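Blood group a-and b-cleaving endo-beta-galactosidase (Streptococcus pneumoniae, PDB 2YGL) probably binds blood group carbohydrate antigens through tandem CBM51 modules belonging to a family 98 endo-beta-galactosidase that cleaves blood group A and B structures. Local coordinates at residues 182-192 with 345-353; 192-203 with 245-256. All coordinates share one frame; numbering follows the deposited sequence.

Contacts 1 and 2 both lie in the second CBM51 module, their centres about 17 Å apart, and contact 2 is nested inside the chain loop that contact 1 closes. Leu192 belongs to both, at the point where the chain leaves strand 189-191 for strand 199-200. Strand 189-191 pairs with strand 343-352 in one sheet, and strand 199-200 is the outermost strand, within this chain, of the other. Both contacts are partly buried, but contact 1 is dominated by apolar side chains around one short run of antiparallel pairing, whereas contact 2 is more polar, with short, irregular pairing supplemented by four waters. Leu195 joins them, its CD2 lying 3.7 Å from Val190 CG1.

Contact 1 (182-192 with 345-353); sequences LNKGINGGVYL and LGGALFMAN
Leu349 holds its CG between its backbone N and carbonyl carbon (chi1 64°), which brings CD2 within 3.8 Å of Leu182 CD2. The same methyl lies 4.0 Å from Tyr191 CE1 and, where the side chains cross at about a right angle, 4.1 Å from Ile186 CD1. One branch of Leu349 thus meets helix 179-184, the loop after it and strand 189-191. Tyr191 presents its ring edge to the carbonyls of Gly347 and Ala348, and its position is fixed at the far end, where OH donates to Leu182 O at 2.7 Å. Met351, bent at chi2 and chi3, lays SD against the CA of Gly189.

Phe350 points to the opposite face of the sheet. There Leu192 CD1 sits 3.6 Å from the centroid of its ring, only 9° off the normal, a CH-pi contact. The backbone evidence for pairing is reciprocal: Val190 N donates to Phe350 O at 2.9 Å, and Phe350 N to Val190 O at 2.8 Å. Beyond them, Leu192 N reaches Ala348 O from above the carbonyl plane as the strand gives way to a 3-10 turn.

Strand 343-352 also bonds to strand 262-271 through Leu349 and Ile266, while Phe350 and Leu192 touch Ile328 and Leu330 of strand 327-334, in the second sheet of the beta-sandwich. Helix 179-184 lies over the face that carries Leu349.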
loop_
_atom_site.group_PDB
_atom_site.type_symbol
_atom_site.label_atom_id
_atom_site.label_comp_id
_atom_site.label_asym_id
_atom_site.label_seq_id
_atom_site.Cartn_x
_atom_site.Cartn_y
_atom_site.Cartn_z
ATOM N N LEU A 182 -11.423 -3.397 -10.552
ATOM C CA LEU A 182 -12.387 -4.457 -10.260
ATOM C C LEU A 182 -12.833 -5.188 -11.527
ATOM O O LEU A 182 -13.200 -6.362 -11.471
ATOM C CB LEU A 182 -13.591 -3.917 -9.470
ATOM C CG LEU A 182 -13.315 -3.283 -8.097
ATOM C CD1 LEU A 182 -14.613 -2.979 -7.361
ATOM C CD2 LEU A 182 -12.405 -4.156 -7.229
ATOM N N ASN A 183 -12.780 -4.490 -12.663
ATOM C CA ASN A 183 -13.083 -5.083 -13.968
ATOM C C ASN A 183 -11.955 -5.958 -14.522
ATOM O O ASN A 183 -12.215 -6.943 -15.216
ATOM C CB ASN A 183 -13.452 -3.999 -14.986
ATOM C CG ASN A 183 -14.857 -3.450 -14.778
ATOM O OD1 ASN A 183 -15.122 -2.274 -15.038
ATOM N ND2 ASN A 183 -15.759 -4.300 -14.307
ATOM N N LYS A 184 -10.712 -5.589 -14.224
ATOM C CA LYS A 184 -9.553 -6.386 -14.631
ATOM C C LYS A 184 -9.368 -7.584 -13.702
ATOM O O LYS A 184 -9.093 -8.695 -14.159
ATOM C CB LYS A 184 -8.279 -5.536 -14.650
ATOM C CG LYS A 184 -7.058 -6.268 -15.224
ATOM C CD LYS A 184 -5.754 -5.794 -14.597
ATOM C CE LYS A 184 -5.246 -4.508 -15.233
ATOM N NZ LYS A 184 -3.943 -4.091 -14.641
ATOM N N GLY A 185 -9.525 -7.345 -12.400
ATOM C CA GLY A 185 -9.316 -8.376 -11.388
ATOM C C GLY A 185 -8.165 -8.049 -10.455
ATOM O O GLY A 185 -7.230 -7.347 -10.833
ATOM N N ILE A 186 -8.248 -8.554 -9.227
ATOM C CA ILE A 186 -7.180 -8.406 -8.241
ATOM C C ILE A 186 -6.689 -9.796 -7.843
ATOM O O ILE A 186 -7.497 -10.685 -7.558
ATOM C CB ILE A 186 -7.659 -7.642 -6.969
ATOM C CG1 ILE A 186 -8.320 -6.308 -7.341
ATOM C CG2 ILE A 186 -6.497 -7.421 -5.989
ATOM C CD1 ILE A 186 -9.022 -5.613 -6.183
ATOM N N ASN A 187 -5.369 -9.983 -7.841
ATOM C CA ASN A 187 -4.760 -11.218 -7.339
ATOM C C ASN A 187 -5.183 -11.484 -5.900
ATOM O O ASN A 187 -5.010 -10.632 -5.029
ATOM C CB ASN A 187 -3.229 -11.151 -7.421
ATOM C CG ASN A 187 -2.702 -11.288 -8.840
ATOM O OD1 ASN A 187 -3.445 -11.599 -9.778
ATOM N ND2 ASN A 187 -1.403 -11.062 -9.004
ATOM N N GLY A 188 -5.753 -12.661 -5.667
ATOM C CA GLY A 188 -6.236 -13.040 -4.339
ATOM C C GLY A 188 -7.668 -12.612 -4.076
ATOM O O GLY A 188 -8.221 -12.888 -3.006
ATOM N N GLY A 189 -8.266 -11.928 -5.049
ATOM C CA GLY A 189 -9.666 -11.525 -4.971
ATOM C C GLY A 189 -10.569 -12.587 -5.563
ATOM O O GLY A 189 -10.306 -13.099 -6.653
ATOM N N VAL A 190 -11.628 -12.934 -4.837
ATOM C CA VAL A 190 -12.629 -13.871 -5.329
ATOM C C VAL A 190 -13.968 -13.140 -5.432
ATOM O O VAL A 190 -14.481 -12.626 -4.431
ATOM C CB VAL A 190 -12.743 -15.121 -4.421
ATOM C CG1 VAL A 190 -13.949 -15.976 -4.799
ATOM C CG2 VAL A 190 -11.465 -15.953 -4.494
ATOM N N TYR A 191 -14.511 -13.082 -6.648
ATOM C CA TYR A 191 -15.800 -12.438 -6.896
ATOM C C TYR A 191 -16.933 -13.199 -6.218
ATOM O O TYR A 191 -17.005 -14.429 -6.300
ATOM C CB TYR A 191 -16.080 -12.325 -8.398
ATOM C CG TYR A 191 -15.127 -11.419 -9.132
ATOM C CD1 TYR A 191 -15.206 -10.036 -8.989
ATOM C CD2 TYR A 191 -14.144 -11.944 -9.971
ATOM C CE1 TYR A 191 -14.331 -9.195 -9.658
ATOM C CE2 TYR A 191 -13.262 -11.112 -10.649
ATOM C CZ TYR A 191 -13.362 -9.740 -10.487
ATOM O OH TYR A 191 -12.500 -8.905 -11.151
ATOM N N LEU A 192 -17.814 -12.458 -5.552
ATOM C CA LEU A 192 -18.956 -13.057 -4.857
ATOM C C LEU A 192 -19.858 -13.849 -5.802
ATOM O O LEU A 192 -20.344 -14.925 -5.445
ATOM C CB LEU A 192 -19.752 -11.996 -4.094
ATOM C CG LEU A 192 -19.319 -11.722 -2.650
ATOM C CD1 LEU A 192 -17.938 -11.073 -2.562
ATOM C CD2 LEU A 192 -20.347 -10.851 -1.958
ATOM N N LEU A 345 -24.412 -4.603 -6.844
ATOM C CA LEU A 345 -23.081 -4.560 -6.262
ATOM C C LEU A 345 -22.068 -4.782 -7.383
ATOM O O LEU A 345 -21.901 -5.900 -7.865
ATOM C CB LEU A 345 -22.946 -5.618 -5.160
ATOM C CG LEU A 345 -24.030 -5.661 -4.070
ATOM C CD1 LEU A 345 -23.834 -6.856 -3.161
ATOM C CD2 LEU A 345 -24.051 -4.383 -3.251
ATOM N N GLY A 346 -21.417 -3.702 -7.808
ATOM C CA GLY A 346 -20.481 -3.744 -8.927
ATOM C C GLY A 346 -19.080 -4.166 -8.530
ATOM O O GLY A 346 -18.417 -3.487 -7.741
ATOM N N GLY A 347 -18.636 -5.294 -9.079
ATOM C CA GLY A 347 -17.280 -5.798 -8.854
ATOM C C GLY A 347 -17.077 -6.487 -7.517
ATOM O O GLY A 347 -15.938 -6.701 -7.099
ATOM N N ALA A 348 -18.183 -6.847 -6.858
ATOM C CA ALA A 348 -18.165 -7.400 -5.498
ATOM C C ALA A 348 -17.216 -8.585 -5.345
ATOM O O ALA A 348 -17.363 -9.599 -6.030
ATOM C CB ALA A 348 -19.570 -7.786 -5.058
ATOM N N LEU A 349 -16.247 -8.444 -4.442
ATOM C CA LEU A 349 -15.246 -9.486 -4.216
ATOM C C LEU A 349 -14.790 -9.600 -2.753
ATOM O O LEU A 349 -14.974 -8.674 -1.956
ATOM C CB LEU A 349 -14.046 -9.304 -5.162
ATOM C CG LEU A 349 -13.140 -8.070 -5.076
ATOM C CD1 LEU A 349 -12.117 -8.210 -3.949
ATOM C CD2 LEU A 349 -12.424 -7.865 -6.406
ATOM N N PHE A 350 -14.213 -10.755 -2.424
ATOM C CA PHE A 350 -13.606 -11.015 -1.121
ATOM C C PHE A 350 -12.086 -11.106 -1.245
ATOM O O PHE A 350 -11.567 -11.567 -2.264
ATOM C CB PHE A 350 -14.115 -12.342 -0.543
ATOM C CG PHE A 350 -15.496 -12.283 0.055
ATOM C CD1 PHE A 350 -15.894 -11.214 0.854
ATOM C CD2 PHE A 350 -16.388 -13.336 -0.143
ATOM C CE1 PHE A 350 -17.169 -11.180 1.418
ATOM C CE2 PHE A 350 -17.661 -13.312 0.418
ATOM C CZ PHE A 350 -18.053 -12.234 1.200
ATOM N N MET A 351 -11.379 -10.674 -0.201
ATOM C CA MET A 351 -9.933 -10.877 -0.095
ATOM C C MET A 351 -9.618 -11.808 1.078
ATOM O O MET A 351 -10.304 -11.781 2.101
ATOM C CB MET A 351 -9.196 -9.547 0.104
ATOM C CG MET A 351 -9.381 -8.506 -1.004
ATOM S SD MET A 351 -8.516 -8.884 -2.544
ATOM C CE MET A 351 -6.802 -8.868 -2.009
ATOM N N ALA A 352 -8.581 -12.629 0.920
ATOM C CA ALA A 352 -8.086 -13.476 2.005
ATOM C C ALA A 352 -6.629 -13.148 2.326
ATOM O O ALA A 352 -5.733 -13.368 1.508
ATOM C CB ALA A 352 -8.247 -14.955 1.660
ATOM N N ASN A 353 -6.405 -12.617 3.523
ATOM C CA ASN A 353 -5.080 -12.177 3.951
ATOM C C ASN A 353 -4.596 -12.960 5.167
ATOM O O ASN A 353 -3.398 -13.201 5.326
ATOM C CB ASN A 353 -5.105 -10.674 4.252
ATOM C CG ASN A 353 -3.744 -10.125 4.637
ATOM O OD1 ASN A 353 -3.566 -9.601 5.740
ATOM N ND2 ASN A 353 -2.777 -10.240 3.733
#

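Contact 2 (192-203 with 245-256); sequences LSDLEWVDATHG and TVASNPSSIKYD
Lys254 pairs through both of its backbone polar atoms: its O accepts from Val198 N at 2.8 Å, and its N donates to Asp199 O at 2.9 Å. The first bond is bent at the hydrogen (147°); the second is straighter there (166°) and approaches nearly along the C=O axis. Further on, Thr201 N donates to Ser252 O at 2.9 Å, and the return bond is taken by a side chain. Thr201 OG1, set between its own backbone N and carbonyl carbon, accepts a hydrogen bond from Ser252 N at 2.9 Å. Thr201 O is satisfied instead by water 4, which also bonds to Thr245 OG1 and Ser251 OG. Gly203 N closes the series on Val246 O at 2.8 Å, from above the carbonyl plane.

Three further waters join polar atoms across the contact. Water 1 donates to Leu192 O and Leu195 O and lies 2.6 Å from Tyr255 OH, in the plane of that ring; water 2 joins Glu196 O to Asp256 N. Asp199 OD2 and Lys254 NZ, 4.4 Å apart, are bridged by water 3.

Trp197 CB lies over one face of Tyr255, offset toward the rim, while Trp197 CE3 packs on Ile253 CG2 at 3.8 Å. Lys213 makes a cation-pi contact with Trp197.

The chemistry implies an edge strand only partly zipped to strand 251-256, a hydroxyl and waters completing the pairing: Leu192, Ile253 and Tyr255 are buried, whereas Val198 is exposed beside the water-bridged charges.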
loop_
_atom_site.group_PDB
_atom_site.type_symbol
_atom_site.label_atom_id
_atom_site.label_comp_id
_atom_site.label_asym_id
_atom_site.label_seq_id
_atom_site.Cartn_x
_atom_site.Cartn_y
_atom_site.Cartn_z
ATOM N N LEU A 192 -17.814 -12.458 -5.552
ATOM C CA LEU A 192 -18.956 -13.057 -4.857
ATOM C C LEU A 192 -19.858 -13.849 -5.802
ATOM O O LEU A 192 -20.344 -14.925 -5.445
ATOM C CB LEU A 192 -19.752 -11.996 -4.094
ATOM C CG LEU A 192 -19.319 -11.722 -2.650
ATOM C CD1 LEU A 192 -17.938 -11.073 -2.562
ATOM C CD2 LEU A 192 -20.347 -10.851 -1.958
ATOM N N SER A 193 -20.046 -13.327 -7.013
ATOM C CA SER A 193 -20.849 -13.992 -8.044
ATOM C C SER A 193 -20.248 -15.316 -8.543
ATOM O O SER A 193 -20.898 -16.054 -9.284
ATOM C CB SER A 193 -21.099 -13.047 -9.222
ATOM O OG SER A 193 -19.878 -12.613 -9.798
ATOM N N ASP A 194 -19.015 -15.610 -8.138
ATOM C CA ASP A 194 -18.395 -16.899 -8.436
ATOM C C ASP A 194 -18.572 -17.894 -7.285
ATOM O O ASP A 194 -18.044 -19.005 -7.330
ATOM C CB ASP A 194 -16.909 -16.722 -8.767
ATOM C CG ASP A 194 -16.682 -16.069 -10.117
ATOM O OD1 ASP A 194 -17.620 -16.047 -10.947
ATOM O OD2 ASP A 194 -15.557 -15.579 -10.350
ATOM N N LEU A 195 -19.332 -17.491 -6.268
ATOM C CA LEU A 195 -19.558 -18.314 -5.080
ATOM C C LEU A 195 -21.026 -18.706 -4.910
ATOM O O LEU A 195 -21.922 -18.072 -5.475
ATOM C CB LEU A 195 -19.076 -17.576 -3.827
ATOM C CG LEU A 195 -17.622 -17.098 -3.757
ATOM C CD1 LEU A 195 -17.445 -16.146 -2.580
ATOM C CD2 LEU A 195 -16.656 -18.269 -3.654
ATOM N N GLU A 196 -21.261 -19.762 -4.137
ATOM C CA GLU A 196 -22.616 -20.148 -3.753
ATOM C C GLU A 196 -22.992 -19.456 -2.453
ATOM O O GLU A 196 -22.271 -19.561 -1.459
ATOM C CB GLU A 196 -22.730 -21.669 -3.575
ATOM C CG GLU A 196 -22.550 -22.475 -4.857
ATOM C CD GLU A 196 -23.640 -22.209 -5.875
ATOM O OE1 GLU A 196 -24.746 -22.765 -5.719
ATOM O OE2 GLU A 196 -23.388 -21.448 -6.837
ATOM N N TRP A 197 -24.110 -18.737 -2.459
ATOM C CA TRP A 197 -24.641 -18.178 -1.221
ATOM C C TRP A 197 -25.396 -19.255 -0.450
ATOM O O TRP A 197 -25.813 -20.256 -1.030
ATOM C CB TRP A 197 -25.539 -16.964 -1.489
ATOM C CG TRP A 197 -26.619 -17.175 -2.518
ATOM C CD1 TRP A 197 -27.662 -18.062 -2.454
ATOM C CD2 TRP A 197 -26.775 -16.464 -3.752
ATOM N NE1 TRP A 197 -28.446 -17.953 -3.577
ATOM C CE2 TRP A 197 -27.925 -16.981 -4.391
ATOM C CE3 TRP A 197 -26.050 -15.442 -4.384
ATOM C CZ2 TRP A 197 -28.370 -16.511 -5.631
ATOM C CZ3 TRP A 197 -26.491 -14.978 -5.620
ATOM C CH2 TRP A 197 -27.641 -15.512 -6.228
ATOM N N VAL A 198 -25.546 -19.056 0.857
ATOM C CA VAL A 198 -26.400 -19.914 1.679
ATOM C C VAL A 198 -27.859 -19.682 1.279
ATOM O O VAL A 198 -28.602 -20.630 1.018
ATOM C CB VAL A 198 -26.192 -19.653 3.193
ATOM C CG1 VAL A 198 -27.233 -20.396 4.029
ATOM C CG2 VAL A 198 -24.784 -20.062 3.615
ATOM N N ASP A 199 -28.254 -18.412 1.238
ATOM C CA ASP A 199 -29.548 -17.997 0.703
ATOM C C ASP A 199 -29.525 -16.525 0.305
ATOM O O ASP A 199 -28.651 -15.763 0.735
ATOM C CB ASP A 199 -30.707 -18.298 1.672
ATOM C CG ASP A 199 -30.360 -18.009 3.118
ATOM O OD1 ASP A 199 -29.831 -16.912 3.405
ATOM O OD2 ASP A 199 -30.625 -18.884 3.971
ATOM N N ALA A 200 -30.480 -16.146 -0.539
ATOM C CA ALA A 200 -30.566 -14.790 -1.065
ATOM C C ALA A 200 -32.024 -14.396 -1.282
ATOM O O ALA A 200 -32.691 -14.916 -2.183
ATOM C CB ALA A 200 -29.777 -14.677 -2.365
ATOM N N THR A 201 -32.521 -13.496 -0.437
ATOM C CA THR A 201 -33.882 -12.983 -0.577
ATOM C C THR A 201 -33.869 -11.676 -1.365
ATOM O O THR A 201 -32.826 -11.027 -1.488
ATOM C CB THR A 201 -34.568 -12.766 0.792
ATOM O OG1 THR A 201 -33.798 -11.848 1.577
ATOM C CG2 THR A 201 -34.710 -14.091 1.540
ATOM N N HIS A 202 -35.028 -11.313 -1.907
ATOM C CA HIS A 202 -35.190 -10.095 -2.699
ATOM C C HIS A 202 -36.571 -9.487 -2.449
ATOM O O HIS A 202 -37.442 -10.126 -1.850
ATOM C CB HIS A 202 -34.991 -10.387 -4.192
ATOM C CG HIS A 202 -35.937 -11.411 -4.736
ATOM N ND1 HIS A 202 -35.565 -12.717 -4.969
ATOM C CD2 HIS A 202 -37.243 -11.324 -5.079
ATOM C CE1 HIS A 202 -36.603 -13.390 -5.435
ATOM N NE2 HIS A 202 -37.633 -12.568 -5.509
ATOM N N GLY A 203 -36.766 -8.259 -2.919
ATOM C CA GLY A 203 -38.023 -7.546 -2.709
ATOM C C GLY A 203 -39.079 -7.735 -3.783
ATOM O O GLY A 203 -40.164 -7.164 -3.683
ATOM N N THR A 245 -29.854 -7.416 -7.170
ATOM C CA THR A 245 -30.958 -7.742 -6.267
ATOM C C THR A 245 -32.041 -6.661 -6.262
ATOM O O THR A 245 -31.890 -5.615 -6.898
ATOM C CB THR A 245 -30.447 -8.008 -4.821
ATOM O OG1 THR A 245 -31.493 -8.596 -4.041
ATOM C CG2 THR A 245 -29.968 -6.724 -4.144
ATOM N N VAL A 246 -33.139 -6.941 -5.564
ATOM C CA VAL A 246 -34.170 -5.947 -5.291
ATOM C C VAL A 246 -34.242 -5.729 -3.783
ATOM O O VAL A 246 -34.430 -6.679 -3.020
ATOM C CB VAL A 246 -35.553 -6.365 -5.853
ATOM C CG1 VAL A 246 -36.647 -5.389 -5.404
ATOM C CG2 VAL A 246 -35.506 -6.441 -7.377
ATOM N N ALA A 247 -34.070 -4.478 -3.364
ATOM C CA ALA A 247 -34.090 -4.117 -1.948
ATOM C C ALA A 247 -35.442 -4.410 -1.301
ATOM O O ALA A 247 -36.481 -4.365 -1.962
ATOM C CB ALA A 247 -33.717 -2.658 -1.770
ATOM N N SER A 248 -35.417 -4.723 -0.009
ATOM C CA SER A 248 -36.639 -5.025 0.729
ATOM C C SER A 248 -36.594 -4.423 2.137
ATOM O O SER A 248 -36.188 -3.274 2.303
ATOM C CB SER A 248 -36.890 -6.536 0.758
ATOM O OG SER A 248 -38.247 -6.810 1.053
ATOM N N ASN A 249 -36.988 -5.199 3.146
ATOM C CA ASN A 249 -37.146 -4.667 4.507
ATOM C C ASN A 249 -36.390 -5.385 5.647
ATOM O O ASN A 249 -36.918 -5.488 6.755
ATOM C CB ASN A 249 -38.640 -4.584 4.845
ATOM C CG ASN A 249 -39.335 -5.936 4.752
ATOM O OD1 ASN A 249 -38.730 -6.937 4.353
ATOM N ND2 ASN A 249 -40.614 -5.969 5.113
ATOM N N PRO A 250 -35.151 -5.860 5.401
ATOM C CA PRO A 250 -34.352 -5.808 4.183
ATOM C C PRO A 250 -34.446 -7.094 3.368
ATOM O O PRO A 250 -35.073 -8.065 3.799
ATOM C CB PRO A 250 -32.934 -5.670 4.727
ATOM C CG PRO A 250 -32.958 -6.505 5.984
ATOM C CD PRO A 250 -34.383 -6.459 6.514
ATOM N N SER A 251 -33.835 -7.082 2.189
ATOM C CA SER A 251 -33.508 -8.318 1.503
ATOM C C SER A 251 -32.053 -8.614 1.849
ATOM O O SER A 251 -31.269 -7.691 2.075
ATOM C CB SER A 251 -33.696 -8.175 -0.003
ATOM O OG SER A 251 -32.793 -7.225 -0.538
ATOM N N SER A 252 -31.694 -9.891 1.891
ATOM C CA SER A 252 -30.368 -10.282 2.364
ATOM C C SER A 252 -29.748 -11.401 1.537
ATOM O O SER A 252 -30.421 -12.367 1.179
ATOM C CB SER A 252 -30.438 -10.690 3.838
ATOM O OG SER A 252 -29.149 -10.977 4.351
ATOM N N ILE A 253 -28.464 -11.244 1.224
ATOM C CA ILE A 253 -27.670 -12.308 0.617
ATOM C C ILE A 253 -26.666 -12.764 1.674
ATOM O O ILE A 253 -25.908 -11.947 2.212
ATOM C CB ILE A 253 -26.935 -11.845 -0.668
ATOM C CG1 ILE A 253 -27.878 -11.063 -1.592
ATOM C CG2 ILE A 253 -26.325 -13.045 -1.400
ATOM C CD1 ILE A 253 -27.165 -10.225 -2.650
ATOM N N LYS A 254 -26.676 -14.060 1.972
ATOM C CA LYS A 254 -25.875 -14.615 3.061
ATOM C C LYS A 254 -24.799 -15.576 2.560
ATOM O O LYS A 254 -25.075 -16.472 1.761
ATOM C CB LYS A 254 -26.777 -15.317 4.086
ATOM C CG LYS A 254 -26.038 -15.905 5.286
ATOM C CD LYS A 254 -26.968 -16.149 6.471
ATOM C CE LYS A 254 -27.630 -17.512 6.412
ATOM N NZ LYS A 254 -28.443 -17.757 7.640
ATOM N N TYR A 255 -23.577 -15.379 3.047
ATOM C CA TYR A 255 -22.459 -16.258 2.723
ATOM C C TYR A 255 -21.879 -16.902 3.974
ATOM O O TYR A 255 -21.694 -16.241 4.998
ATOM C CB TYR A 255 -21.364 -15.494 1.971
ATOM C CG TYR A 255 -21.799 -15.015 0.609
ATOM C CD1 TYR A 255 -21.684 -15.839 -0.512
ATOM C CD2 TYR A 255 -22.339 -13.743 0.441
ATOM C CE1 TYR A 255 -22.091 -15.400 -1.769
ATOM C CE2 TYR A 255 -22.750 -13.298 -0.806
ATOM C CZ TYR A 255 -22.624 -14.127 -1.906
ATOM O OH TYR A 255 -23.034 -13.676 -3.141
ATOM N N ASP A 256 -21.614 -18.201 3.881
ATOM C CA ASP A 256 -20.891 -18.923 4.920
ATOM C C ASP A 256 -19.406 -18.850 4.589
ATOM O O ASP A 256 -18.936 -19.504 3.652
ATOM C CB ASP A 256 -21.375 -20.376 4.992
ATOM C CG ASP A 256 -20.631 -21.206 6.038
ATOM O OD1 ASP A 256 -19.878 -20.645 6.858
ATOM O OD2 ASP A 256 -20.810 -22.437 6.036
HETATM O O HOH W 1 -22.867 -15.369 -5.124
HETATM O O HOH W 2 -21.980 -19.372 1.352
HETATM O O HOH W 3 -30.959 -18.328 6.596
HETATM O O HOH W 4 -31.007 -9.002 -1.580
#